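Carbon monoxide dehydrogenase (Thermococcus sp. AM4, PDB 6T7J) catalyses the reversible oxidation of carbon monoxide to carbon dioxide, a reaction that in this family takes place at a nickel-iron-sulfur cluster, here lacking its nickel. Local coordinates at residues P271-S274 with T275-E279; E387-R390 with I391-N395; S493-A496 with V497-G501; L511-P514 with P515-M519; L539-I543 with S544-A548. All coordinates share one frame; numbering follows the deposited sequence.

Interaction 1. Residues P271-S274 with T275-E279; sequences PILS and TKIAE
Thr275 and Pro271 meet in the opening turn of helix 271-281, which follows strand 261-268 in a Rossmann-like parallel sheet. The polar part of the contact centres on Pro271 O, which takes two donors from one residue. Thr275 N reaches Pro271 O at 2.9 Å and Thr275 OG1 reaches it at 2.7 Å, and the two arrive from opposite faces of the carbonyl plane. The hydroxyl gets there because chi1 (56°) sets OG1 between the backbone N and the carbonyl carbon, leaning back over the preceding turn. A valine in its place would probably leave Pro271 O with the amide as its single donor in this turn and press a methyl group against the carbonyl instead. The regular i to i+4 pattern continues with Ile277 N to Leu273 O (2.9 Å) and Ala278 N to Ser274 O (2.9 Å).

Other polar ends work outward: Ser274 OG bonds to Thr306 OG1 on helix 304-314, while Lys276 NZ pairs with Asp382 and also donates to Tyr121 O.

Apolar contacts flank this turn on two fronts. Next to the hydroxyl, Thr275 CG2 rests 4.0 Å from Pro271 CB, adding a methyl contact to the bond. Elsewhere on the helix, Leu273 and Ile277 lie side by side and point the same way. Leu273 has CG anti to the backbone N (chi1 163°), and its CD1 packs 3.8 Å from Ile277 CG1. Ile277 CG1 also sits over the backbone, 3.1 Å from Leu273 O.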
loop_
_atom_site.group_PDB
_atom_site.type_symbol
_atom_site.label_atom_id
_atom_site.label_comp_id
_atom_site.label_asym_id
_atom_site.label_seq_id
_atom_site.Cartn_x
_atom_site.Cartn_y
_atom_site.Cartn_z
ATOM N N PRO A 271 -11.369 7.738 18.900
ATOM C CA PRO A 271 -11.952 8.315 20.120
ATOM C C PRO A 271 -11.039 8.287 21.335
ATOM O O PRO A 271 -11.395 8.896 22.356
ATOM C CB PRO A 271 -13.191 7.440 20.354
ATOM C CG PRO A 271 -12.818 6.121 19.774
ATOM C CD PRO A 271 -11.956 6.425 18.573
ATOM N N ILE A 272 -9.884 7.611 21.260
ATOM C CA ILE A 272 -8.933 7.611 22.372
ATOM C C ILE A 272 -8.612 9.040 22.784
ATOM O O ILE A 272 -8.419 9.338 23.970
ATOM C CB ILE A 272 -7.649 6.843 21.994
ATOM C CG1 ILE A 272 -7.943 5.440 21.448
ATOM C CG2 ILE A 272 -6.701 6.752 23.185
ATOM C CD1 ILE A 272 -9.103 4.719 22.081
ATOM N N LEU A 273 -8.561 9.946 21.810
ATOM C CA LEU A 273 -8.283 11.356 22.043
ATOM C C LEU A 273 -9.552 12.152 22.337
ATOM O O LEU A 273 -9.582 12.955 23.277
ATOM C CB LEU A 273 -7.562 11.943 20.826
ATOM C CG LEU A 273 -7.552 13.467 20.699
ATOM C CD1 LEU A 273 -6.516 14.063 21.639
ATOM C CD2 LEU A 273 -7.288 13.886 19.259
ATOM N N SER A 274 -10.608 11.927 21.549
ATOM C CA SER A 274 -11.780 12.794 21.615
ATOM C C SER A 274 -12.574 12.579 22.898
ATOM O O SER A 274 -13.122 13.536 23.453
ATOM C CB SER A 274 -12.668 12.574 20.391
ATOM O OG SER A 274 -13.217 11.268 20.382
ATOM N N THR A 275 -12.660 11.336 23.385
ATOM C CA THR A 275 -13.359 11.109 24.647
ATOM C C THR A 275 -12.673 11.849 25.789
ATOM O O THR A 275 -13.334 12.502 26.608
ATOM C CB THR A 275 -13.443 9.613 24.954
ATOM O OG1 THR A 275 -12.127 9.046 24.960
ATOM C CG2 THR A 275 -14.294 8.901 23.913
ATOM N N LYS A 276 -11.340 11.773 25.847
ATOM C CA LYS A 276 -10.599 12.494 26.873
ATOM C C LYS A 276 -10.780 14.000 26.731
ATOM O O LYS A 276 -10.998 14.700 27.727
ATOM C CB LYS A 276 -9.118 12.124 26.808
ATOM C CG LYS A 276 -8.796 10.766 27.405
ATOM C CD LYS A 276 -9.363 10.636 28.806
ATOM C CE LYS A 276 -8.850 9.386 29.486
ATOM N NZ LYS A 276 -9.390 9.230 30.866
ATOM N N ILE A 277 -10.697 14.515 25.501
ATOM C CA ILE A 277 -10.851 15.953 25.287
ATOM C C ILE A 277 -12.227 16.415 25.754
ATOM O O ILE A 277 -12.356 17.421 26.463
ATOM C CB ILE A 277 -10.611 16.310 23.809
ATOM C CG1 ILE A 277 -9.154 16.057 23.419
ATOM C CG2 ILE A 277 -10.981 17.762 23.548
ATOM C CD1 ILE A 277 -8.164 16.941 24.138
ATOM N N ALA A 278 -13.274 15.679 25.370
ATOM C CA ALA A 278 -14.634 16.073 25.726
ATOM C C ALA A 278 -14.845 16.017 27.233
ATOM O O ALA A 278 -15.397 16.951 27.828
ATOM C CB ALA A 278 -15.645 15.180 25.005
ATOM N N GLU A 279 -14.404 14.927 27.872
ATOM C CA GLU A 279 -14.586 14.804 29.315
ATOM C C GLU A 279 -13.820 15.886 30.066
ATOM O O GLU A 279 -14.337 16.467 31.027
ATOM C CB GLU A 279 -14.154 13.413 29.779
ATOM C CG GLU A 279 -15.209 12.342 29.554
ATOM C CD GLU A 279 -14.632 10.941 29.573
ATOM O OE1 GLU A 279 -15.117 10.089 28.800
ATOM O OE2 GLU A 279 -13.694 10.691 30.360
#

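Interaction 2. Residues E387-R390 with I391-N395; sequences EIVR and IAIEN
Val389 and Ile393 form the tightly packed flank of the last turns of helix 381-395, which covers one face of the parallel, Rossmann-like sheet containing strand 261-268. Their side chains cross at a slant, and the branch that touches is Val389 CG1, 3.8 Å from Ile393 CD1. Ile393 reaches back because its CG1 is anti to the carbonyl carbon (chi1 -72°), which also lays CG1 over the previous turn, 3.3 Å from Val389 O. Both residues and Ala392 press on Ile264 or Val262 of that strand, and Val389 also packs on helix 271-281. Below them the backbone is regular: Ile393 N bonds to Val389 O at 2.9 Å, and Ala392 N to Ile388 O at 3.0 Å.

The other side is looser and partly open to solvent. Glu387 and Ile391 run alongside one another, pointing the same way, yet their side chains come no nearer than 4.2 Å, from Glu387 CG to Ile391 CD1. Arg390 and Glu394 are one turn apart and oppositely charged, but they form no salt bridge: Arg390 NE stays 5.7 Å from Glu394 OE1. The guanidinium chain extends toward helix 284-292, where Arg390 NH1 makes a long, weak ion pair with Glu285.

Glu394 instead folds back on its own helix, with a bend at chi2 (149°). Its amide N bonds to Arg390 O, while the carboxylate lies beside that same oxygen without a hydrogen bond, both atoms being acceptors, Glu394 OE2 3.3 Å from Arg390 O.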
loop_
_atom_site.group_PDB
_atom_site.type_symbol
_atom_site.label_atom_id
_atom_site.label_comp_id
_atom_site.label_asym_id
_atom_site.label_seq_id
_atom_site.Cartn_x
_atom_site.Cartn_y
_atom_site.Cartn_z
ATOM N N GLU A 387 -4.024 20.480 28.899
ATOM C CA GLU A 387 -3.217 21.482 28.208
ATOM C C GLU A 387 -3.911 21.983 26.943
ATOM O O GLU A 387 -3.949 23.192 26.678
ATOM C CB GLU A 387 -1.847 20.885 27.888
ATOM C CG GLU A 387 -0.951 21.721 27.003
ATOM C CD GLU A 387 0.249 20.929 26.507
ATOM O OE1 GLU A 387 0.301 19.707 26.766
ATOM O OE2 GLU A 387 1.137 21.526 25.862
ATOM N N ILE A 388 -4.489 21.064 26.166
ATOM C CA ILE A 388 -5.136 21.434 24.910
ATOM C C ILE A 388 -6.358 22.313 25.169
ATOM O O ILE A 388 -6.536 23.372 24.542
ATOM C CB ILE A 388 -5.502 20.165 24.120
ATOM C CG1 ILE A 388 -4.251 19.543 23.495
ATOM C CG2 ILE A 388 -6.550 20.468 23.069
ATOM C CD1 ILE A 388 -4.422 18.092 23.100
ATOM N N VAL A 389 -7.226 21.880 26.090
ATOM C CA VAL A 389 -8.416 22.664 26.411
ATOM C C VAL A 389 -8.020 24.029 26.957
ATOM O O VAL A 389 -8.681 25.040 26.686
ATOM C CB VAL A 389 -9.316 21.895 27.396
ATOM C CG1 VAL A 389 -10.537 22.720 27.753
ATOM C CG2 VAL A 389 -9.740 20.561 26.800
ATOM N N ARG A 390 -6.923 24.086 27.720
ATOM C CA ARG A 390 -6.452 25.364 28.241
ATOM C C ARG A 390 -6.012 26.285 27.117
ATOM O O ARG A 390 -6.287 27.488 27.151
ATOM C CB ARG A 390 -5.305 25.142 29.227
ATOM C CG ARG A 390 -5.767 24.844 30.637
ATOM C CD ARG A 390 -4.663 25.019 31.658
ATOM N NE ARG A 390 -4.906 24.190 32.834
ATOM C CZ ARG A 390 -4.256 23.061 33.096
ATOM N NH1 ARG A 390 -4.544 22.366 34.189
ATOM N NH2 ARG A 390 -3.314 22.629 32.267
ATOM N N ILE A 391 -5.320 25.741 26.115
ATOM C CA ILE A 391 -4.903 26.568 24.984
ATOM C C ILE A 391 -6.121 27.135 24.263
ATOM O O ILE A 391 -6.153 28.319 23.895
ATOM C CB ILE A 391 -3.997 25.760 24.038
ATOM C CG1 ILE A 391 -2.679 25.433 24.742
ATOM C CG2 ILE A 391 -3.737 26.532 22.755
ATOM C CD1 ILE A 391 -1.794 24.492 23.981
ATOM N N ALA A 392 -7.155 26.312 24.077
ATOM C CA ALA A 392 -8.380 26.811 23.447
ATOM C C ALA A 392 -9.023 27.924 24.278
ATOM O O ALA A 392 -9.403 28.984 23.751
ATOM C CB ALA A 392 -9.362 25.659 23.236
ATOM N N ILE A 393 -9.150 27.698 25.588
ATOM C CA ILE A 393 -9.785 28.677 26.466
ATOM C C ILE A 393 -8.996 29.980 26.478
ATOM O O ILE A 393 -9.572 31.074 26.529
ATOM C CB ILE A 393 -9.937 28.092 27.882
ATOM C CG1 ILE A 393 -11.023 27.017 27.893
ATOM C CG2 ILE A 393 -10.243 29.185 28.891
ATOM C CD1 ILE A 393 -11.021 26.180 29.138
ATOM N N GLU A 394 -7.668 29.884 26.421
ATOM C CA GLU A 394 -6.838 31.082 26.415
ATOM C C GLU A 394 -6.892 31.793 25.071
ATOM O O GLU A 394 -6.652 33.004 25.005
ATOM C CB GLU A 394 -5.399 30.720 26.775
ATOM C CG GLU A 394 -5.228 30.265 28.214
ATOM C CD GLU A 394 -4.109 29.260 28.383
ATOM O OE1 GLU A 394 -3.943 28.743 29.509
ATOM O OE2 GLU A 394 -3.399 28.984 27.393
ATOM N N ASN A 395 -7.194 31.066 23.993
ATOM C CA ASN A 395 -7.400 31.719 22.707
ATOM C C ASN A 395 -8.768 32.379 22.594
ATOM O O ASN A 395 -8.958 33.225 21.713
ATOM C CB ASN A 395 -7.223 30.721 21.562
ATOM C CG ASN A 395 -7.059 31.404 20.218
ATOM O OD1 ASN A 395 -6.495 32.497 20.129
ATOM N ND2 ASN A 395 -7.555 30.767 19.165
#

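Interaction 3. Residues S493-A496 with V497-G501; sequences SPKA and VDLAG
Lys495 and Asp498 stand one 3-10 turn apart, joined by a backbone bond, while their charged ends stay apart. Asp498 N donates to Lys495 O at 2.9 Å, approaching from above the carbonyl plane, 45° out of it. The Asp498 carboxylate leans over the same carbonyl, with OD2 4.0 Å from Lys495 CB, but Lys495 NZ is 6.2 Å from Asp498 OD2. The lysine turns elsewhere. Its CG lies between the backbone N and the carbonyl carbon (chi1 66°), and a further bend at chi2 turns the ammonium end to the Leu499 side, where Lys495 NZ comes 4.2 Å from Leu499 CD1.

Leu499 in turn curls back over Ala496, CD1 resting 3.9 Å from Ala496 O, while its amide N bonds to that oxygen at 2.9 Å. Val497 faces a different way, into helix 502-511 against Lys505, Cys508 and Glu509.

Repeated i to i+3 bonds, continued by Ala500 N to Val497 O (3.0 Å), identify a short 3-10 turn. It leads to Gly501, the N-cap of helix 502-511, within the crossover joining parallel strands 474-478 and 516-518 of a Rossmann-like sheet.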
loop_
_atom_site.group_PDB
_atom_site.type_symbol
_atom_site.label_atom_id
_atom_site.label_comp_id
_atom_site.label_asym_id
_atom_site.label_seq_id
_atom_site.Cartn_x
_atom_site.Cartn_y
_atom_site.Cartn_z
ATOM N N SER A 493 -34.840 12.758 14.452
ATOM C CA SER A 493 -35.598 13.382 15.521
ATOM C C SER A 493 -36.855 12.568 15.813
ATOM O O SER A 493 -37.299 11.776 14.978
ATOM C CB SER A 493 -35.962 14.814 15.137
ATOM O OG SER A 493 -36.719 14.847 13.941
ATOM N N PRO A 494 -37.441 12.732 17.005
ATOM C CA PRO A 494 -38.638 11.941 17.341
ATOM C C PRO A 494 -39.794 12.119 16.369
ATOM O O PRO A 494 -40.619 11.206 16.238
ATOM C CB PRO A 494 -39.000 12.443 18.745
ATOM C CG PRO A 494 -37.709 12.913 19.315
ATOM C CD PRO A 494 -36.951 13.504 18.161
ATOM N N LYS A 495 -39.880 13.259 15.680
ATOM C CA LYS A 495 -40.936 13.483 14.700
ATOM C C LYS A 495 -40.601 12.922 13.323
ATOM O O LYS A 495 -41.455 12.980 12.430
ATOM C CB LYS A 495 -41.243 14.981 14.580
ATOM C CG LYS A 495 -40.108 15.823 14.001
ATOM C CD LYS A 495 -40.244 16.020 12.492
ATOM C CE LYS A 495 -38.974 16.620 11.899
ATOM N NZ LYS A 495 -38.691 16.117 10.523
ATOM N N ALA A 496 -39.390 12.391 13.127
ATOM C CA ALA A 496 -39.007 11.880 11.812
ATOM C C ALA A 496 -39.935 10.768 11.346
ATOM O O ALA A 496 -40.106 10.569 10.138
ATOM C CB ALA A 496 -37.564 11.379 11.839
ATOM N N VAL A 497 -40.554 10.049 12.280
ATOM C CA VAL A 497 -41.503 8.987 11.964
ATOM C C VAL A 497 -42.627 9.509 11.063
ATOM O O VAL A 497 -43.231 8.740 10.307
ATOM C CB VAL A 497 -42.051 8.367 13.266
ATOM C CG1 VAL A 497 -43.165 7.391 12.987
ATOM C CG2 VAL A 497 -40.933 7.665 14.021
ATOM N N ASP A 498 -42.889 10.821 11.110
ATOM C CA ASP A 498 -43.900 11.418 10.237
ATOM C C ASP A 498 -43.649 11.108 8.766
ATOM O O ASP A 498 -44.603 10.948 7.993
ATOM C CB ASP A 498 -43.943 12.933 10.441
ATOM C CG ASP A 498 -44.664 13.332 11.710
ATOM O OD1 ASP A 498 -45.475 12.524 12.209
ATOM O OD2 ASP A 498 -44.420 14.455 12.206
ATOM N N LEU A 499 -42.386 11.021 8.357
ATOM C CA LEU A 499 -42.048 10.798 6.957
ATOM C C LEU A 499 -41.998 9.322 6.585
ATOM O O LEU A 499 -41.793 9.002 5.410
ATOM C CB LEU A 499 -40.706 11.460 6.627
ATOM C CG LEU A 499 -40.576 12.925 7.048
ATOM C CD1 LEU A 499 -39.155 13.229 7.485
ATOM C CD2 LEU A 499 -41.006 13.855 5.919
ATOM N N ALA A 500 -42.186 8.423 7.544
ATOM C CA ALA A 500 -42.134 7.000 7.256
ATOM C C ALA A 500 -43.477 6.503 6.727
ATOM O O ALA A 500 -44.521 7.135 6.905
ATOM C CB ALA A 500 -41.742 6.212 8.506
ATOM N N GLY A 501 -43.433 5.344 6.063
ATOM C CA GLY A 501 -44.631 4.690 5.624
ATOM C C GLY A 501 -45.411 4.113 6.791
ATOM O O GLY A 501 -44.974 4.161 7.948
#

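Interaction 4. Residues L511-P514 with P515-M519; sequences LNIP and PCLHM
Pro514 carries the largest share of this contact, lying between Pro515, to which it is bonded, and Leu517 farther along. The two prolines follow each other with CA atoms 3.8 Å apart, the spacing of a trans peptide. Pro514 CB abuts Pro515 CD at 3.5 Å, so the two rings meet at the edge of the peptide link. The backbone is extended at Pro514 (psi 166°) but turns sharply at Pro515 (psi -5°), and this change of direction brings the following residues back alongside Pro514.

Leu517 exploits the turn. Its CG is anti to the carbonyl carbon (chi1 -60°), which sends CD2 back along the chain. Leu517 CD2 makes the closest contacts: 3.6 Å from Pro514 O, 4.3 Å from Pro514 CD and 4.4 Å from Ile513 CB. The packing is therefore a methyl laid beside a carbonyl and the rim of a ring, rather than a close interlock.

No hydrogen bond supports it. Cys516 N lies 3.4 Å from Pro514 O at a poor angle, and neither proline nitrogen has a hydrogen to give.

Strand pairing begins beyond the turn, where the Leu517 backbone bonds to Val476 and Gly478 of strand 474-478. A diproline turn at the end of the beta-alpha-beta crossover leads the chain from helix 502-511 into strand 516-518, an edge strand, within this chain, of a parallel Rossmann-like sheet.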
loop_
_atom_site.group_PDB
_atom_site.type_symbol
_atom_site.label_atom_id
_atom_site.label_comp_id
_atom_site.label_asym_id
_atom_site.label_seq_id
_atom_site.Cartn_x
_atom_site.Cartn_y
_atom_site.Cartn_z
ATOM N N LEU A 511 -41.860 0.846 19.264
ATOM C CA LEU A 511 -40.584 0.686 19.950
ATOM C C LEU A 511 -39.947 2.010 20.352
ATOM O O LEU A 511 -38.874 2.001 20.966
ATOM C CB LEU A 511 -39.614 -0.116 19.076
ATOM C CG LEU A 511 -40.174 -1.422 18.502
ATOM C CD1 LEU A 511 -39.106 -2.166 17.723
ATOM C CD2 LEU A 511 -40.744 -2.301 19.608
ATOM N N ASN A 512 -40.581 3.140 20.031
ATOM C CA ASN A 512 -40.072 4.475 20.360
ATOM C C ASN A 512 -38.657 4.689 19.819
ATOM O O ASN A 512 -37.743 5.100 20.537
ATOM C CB ASN A 512 -40.130 4.739 21.866
ATOM C CG ASN A 512 -40.034 6.214 22.196
ATOM O OD1 ASN A 512 -40.330 7.068 21.359
ATOM N ND2 ASN A 512 -39.612 6.524 23.415
ATOM N N ILE A 513 -38.485 4.407 18.532
ATOM C CA ILE A 513 -37.231 4.677 17.833
ATOM C C ILE A 513 -37.553 5.510 16.600
ATOM O O ILE A 513 -38.706 5.550 16.146
ATOM C CB ILE A 513 -36.497 3.370 17.449
ATOM C CG1 ILE A 513 -37.383 2.496 16.560
ATOM C CG2 ILE A 513 -36.060 2.608 18.695
ATOM C CD1 ILE A 513 -36.710 1.227 16.089
ATOM N N PRO A 514 -36.568 6.216 16.054
ATOM C CA PRO A 514 -36.788 6.933 14.795
ATOM C C PRO A 514 -36.784 5.967 13.625
ATOM O O PRO A 514 -36.368 4.807 13.773
ATOM C CB PRO A 514 -35.598 7.906 14.723
ATOM C CG PRO A 514 -34.966 7.878 16.083
ATOM C CD PRO A 514 -35.252 6.526 16.635
ATOM N N PRO A 515 -37.249 6.393 12.445
ATOM C CA PRO A 515 -37.144 5.530 11.260
ATOM C C PRO A 515 -35.745 5.469 10.665
ATOM O O PRO A 515 -35.528 4.698 9.718
ATOM C CB PRO A 515 -38.133 6.172 10.276
ATOM C CG PRO A 515 -38.147 7.607 10.659
ATOM C CD PRO A 515 -37.956 7.653 12.151
ATOM N N CYS A 516 -34.799 6.256 11.180
ATOM C CA CYS A 516 -33.413 6.238 10.727
ATOM C C CYS A 516 -32.518 6.010 11.937
ATOM O O CYS A 516 -32.574 6.776 12.904
ATOM C CB CYS A 516 -33.046 7.543 10.017
ATOM S SG CYS A 516 -33.960 7.831 8.479
ATOM N N LEU A 517 -31.695 4.965 11.877
ATOM C CA LEU A 517 -30.905 4.506 13.016
ATOM C C LEU A 517 -29.437 4.868 12.809
ATOM O O LEU A 517 -28.769 4.333 11.913
ATOM C CB LEU A 517 -31.085 3.003 13.225
ATOM C CG LEU A 517 -32.523 2.541 13.491
ATOM C CD1 LEU A 517 -32.564 1.081 13.904
ATOM C CD2 LEU A 517 -33.193 3.415 14.543
ATOM N N HIS A 518 -28.942 5.775 13.649
ATOM C CA HIS A 518 -27.528 6.132 13.693
ATOM C C HIS A 518 -26.766 5.012 14.387
ATOM O O HIS A 518 -26.908 4.817 15.599
ATOM C CB HIS A 518 -27.347 7.456 14.431
ATOM C CG HIS A 518 -25.975 8.043 14.306
ATOM N ND1 HIS A 518 -24.883 7.314 13.885
ATOM C CD2 HIS A 518 -25.518 9.292 14.558
ATOM C CE1 HIS A 518 -23.813 8.088 13.884
ATOM N NE2 HIS A 518 -24.170 9.294 14.285
ATOM N N MET A 519 -25.950 4.276 13.633
ATOM C CA MET A 519 -25.227 3.137 14.176
ATOM C C MET A 519 -23.753 3.434 14.439
ATOM O O MET A 519 -23.009 2.523 14.816
ATOM C CB MET A 519 -25.377 1.933 13.244
ATOM C CG MET A 519 -26.817 1.468 13.111
ATOM S SD MET A 519 -26.994 -0.175 12.396
ATOM C CE MET A 519 -26.504 -1.206 13.776
#

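Interaction 5. Residues L539-I543 with S544-A548; sequences LGVDI and SDLPA
Asp545 has CG anti to the carbonyl carbon (chi1 -45°) and Asp542 has CG anti to its backbone N (chi1 -162°), so that the first carboxylate swings back to the Asp542 amide while the second points across to Ser544. Asp542 N donates to Asp545 OD2 at 3.0 Å, on the anti side of the carboxylate, and Asp545 N returns a bond to Asp542 O at 3.1 Å. An alanine at Asp545 is likely to leave the Asp542 amide without this acceptor and the turn freer to open.

Ser544 OG gives a weak bond to Asp542 OD2 (2.9 Å), whose stronger partner is Arg179 on helix 177-186. Val541 CG1 packs across the aspartate, 3.5 Å from Asp545 CB, and in an apolar pair Leu539 CD1 meets Leu546 CD2 at 3.8 Å. A water bridges Ile543 O and Leu546 O.

Together these bonds shape the turn between the Schellman motif at Gly540, which ends helix 525-538, and strand 548-552. Asp542 OD2 and Asp545 OD2 lie 5.3 Å apart, and the Arg179 salt bridge probably offsets their mutual repulsion.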
loop_
_atom_site.group_PDB
_atom_site.type_symbol
_atom_site.label_atom_id
_atom_site.label_comp_id
_atom_site.label_asym_id
_atom_site.label_seq_id
_atom_site.Cartn_x
_atom_site.Cartn_y
_atom_site.Cartn_z
ATOM N N LEU A 539 -32.779 -16.510 10.759
ATOM C CA LEU A 539 -33.687 -17.046 9.757
ATOM C C LEU A 539 -33.147 -18.296 9.071
ATOM O O LEU A 539 -33.813 -18.826 8.176
ATOM C CB LEU A 539 -33.999 -15.970 8.709
ATOM C CG LEU A 539 -34.662 -14.694 9.245
ATOM C CD1 LEU A 539 -34.288 -13.479 8.408
ATOM C CD2 LEU A 539 -36.171 -14.853 9.301
ATOM N N GLY A 540 -31.974 -18.787 9.476
ATOM C CA GLY A 540 -31.369 -19.947 8.847
ATOM C C GLY A 540 -31.018 -19.679 7.398
ATOM O O GLY A 540 -31.277 -20.501 6.514
ATOM N N VAL A 541 -30.396 -18.526 7.160
ATOM C CA VAL A 541 -30.344 -17.905 5.844
ATOM C C VAL A 541 -28.978 -17.236 5.694
ATOM O O VAL A 541 -28.321 -16.917 6.686
ATOM C CB VAL A 541 -31.537 -16.919 5.711
ATOM C CG1 VAL A 541 -31.273 -15.807 4.740
ATOM C CG2 VAL A 541 -32.807 -17.661 5.322
ATOM N N ASP A 542 -28.520 -17.081 4.453
ATOM C CA ASP A 542 -27.300 -16.317 4.233
ATOM C C ASP A 542 -27.610 -14.821 4.187
ATOM O O ASP A 542 -28.745 -14.404 3.948
ATOM C CB ASP A 542 -26.605 -16.750 2.939
ATOM C CG ASP A 542 -25.149 -16.317 2.888
ATOM O OD1 ASP A 542 -24.591 -15.964 3.949
ATOM O OD2 ASP A 542 -24.561 -16.325 1.786
ATOM N N ILE A 543 -26.578 -14.007 4.428
ATOM C CA ILE A 543 -26.747 -12.558 4.342
ATOM C C ILE A 543 -27.252 -12.159 2.963
ATOM O O ILE A 543 -28.046 -11.218 2.827
ATOM C CB ILE A 543 -25.425 -11.843 4.691
ATOM C CG1 ILE A 543 -25.092 -12.029 6.174
ATOM C CG2 ILE A 543 -25.502 -10.365 4.350
ATOM C CD1 ILE A 543 -23.724 -11.495 6.564
ATOM N N SER A 544 -26.834 -12.884 1.923
ATOM C CA SER A 544 -27.219 -12.536 0.562
ATOM C C SER A 544 -28.708 -12.736 0.297
ATOM O O SER A 544 -29.236 -12.137 -0.645
ATOM C CB SER A 544 -26.399 -13.353 -0.438
ATOM O OG SER A 544 -26.118 -14.645 0.070
ATOM N N ASP A 545 -29.397 -13.558 1.090
ATOM C CA ASP A 545 -30.826 -13.763 0.888
ATOM C C ASP A 545 -31.690 -12.737 1.610
ATOM O O ASP A 545 -32.896 -12.680 1.348
ATOM C CB ASP A 545 -31.251 -15.163 1.347
ATOM C CG ASP A 545 -30.308 -16.247 0.884
ATOM O OD1 ASP A 545 -30.072 -16.357 -0.337
ATOM O OD2 ASP A 545 -29.811 -17.003 1.745
ATOM N N LEU A 546 -31.117 -11.939 2.507
ATOM C CA LEU A 546 -31.911 -10.978 3.256
ATOM C C LEU A 546 -32.473 -9.905 2.325
ATOM O O LEU A 546 -31.830 -9.521 1.345
ATOM C CB LEU A 546 -31.074 -10.315 4.347
ATOM C CG LEU A 546 -30.500 -11.184 5.466
ATOM C CD1 LEU A 546 -29.679 -10.333 6.420
ATOM C CD2 LEU A 546 -31.607 -11.914 6.215
ATOM N N PRO A 547 -33.682 -9.412 2.604
ATOM C CA PRO A 547 -34.189 -8.226 1.883
ATOM C C PRO A 547 -33.508 -6.964 2.408
ATOM O O PRO A 547 -34.006 -6.236 3.267
ATOM C CB PRO A 547 -35.687 -8.259 2.190
ATOM C CG PRO A 547 -35.781 -8.934 3.518
ATOM C CD PRO A 547 -34.664 -9.945 3.564
ATOM N N ALA A 548 -32.313 -6.701 1.885
ATOM C CA ALA A 548 -31.488 -5.625 2.408
ATOM C C ALA A 548 -30.593 -5.079 1.308
ATOM O O ALA A 548 -30.397 -5.709 0.265
ATOM C CB ALA A 548 -30.640 -6.093 3.597
HETATM O O HOH W 1 -29.331 -8.986 1.281
#

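The five contacts lie around two parallel sheets. Interactions 1 and 2 lie on helices flanking the first and touch directly, Ile277 CD1 meeting Ile388 CG2 at 4.0 Å. Interactions 3 and 4 belong to one crossover of the second sheet and also touch, Val497 CG2 lying 3.5 Å from Pro515 CD. Interaction 5 precedes strand 548-552 of that sheet, its nearest atoms about 11 Å from those of interaction 4. Helix 304-314 touches Pro271 and Ser274 of interaction 1 and His518 of interaction 4; the nearest atoms of interactions 1 and 4 are about 12 Å apart. The side chain of Pro271 is about 10 Å from the broken iron-sulfur cluster, whose pocket includes His269 and Cys522.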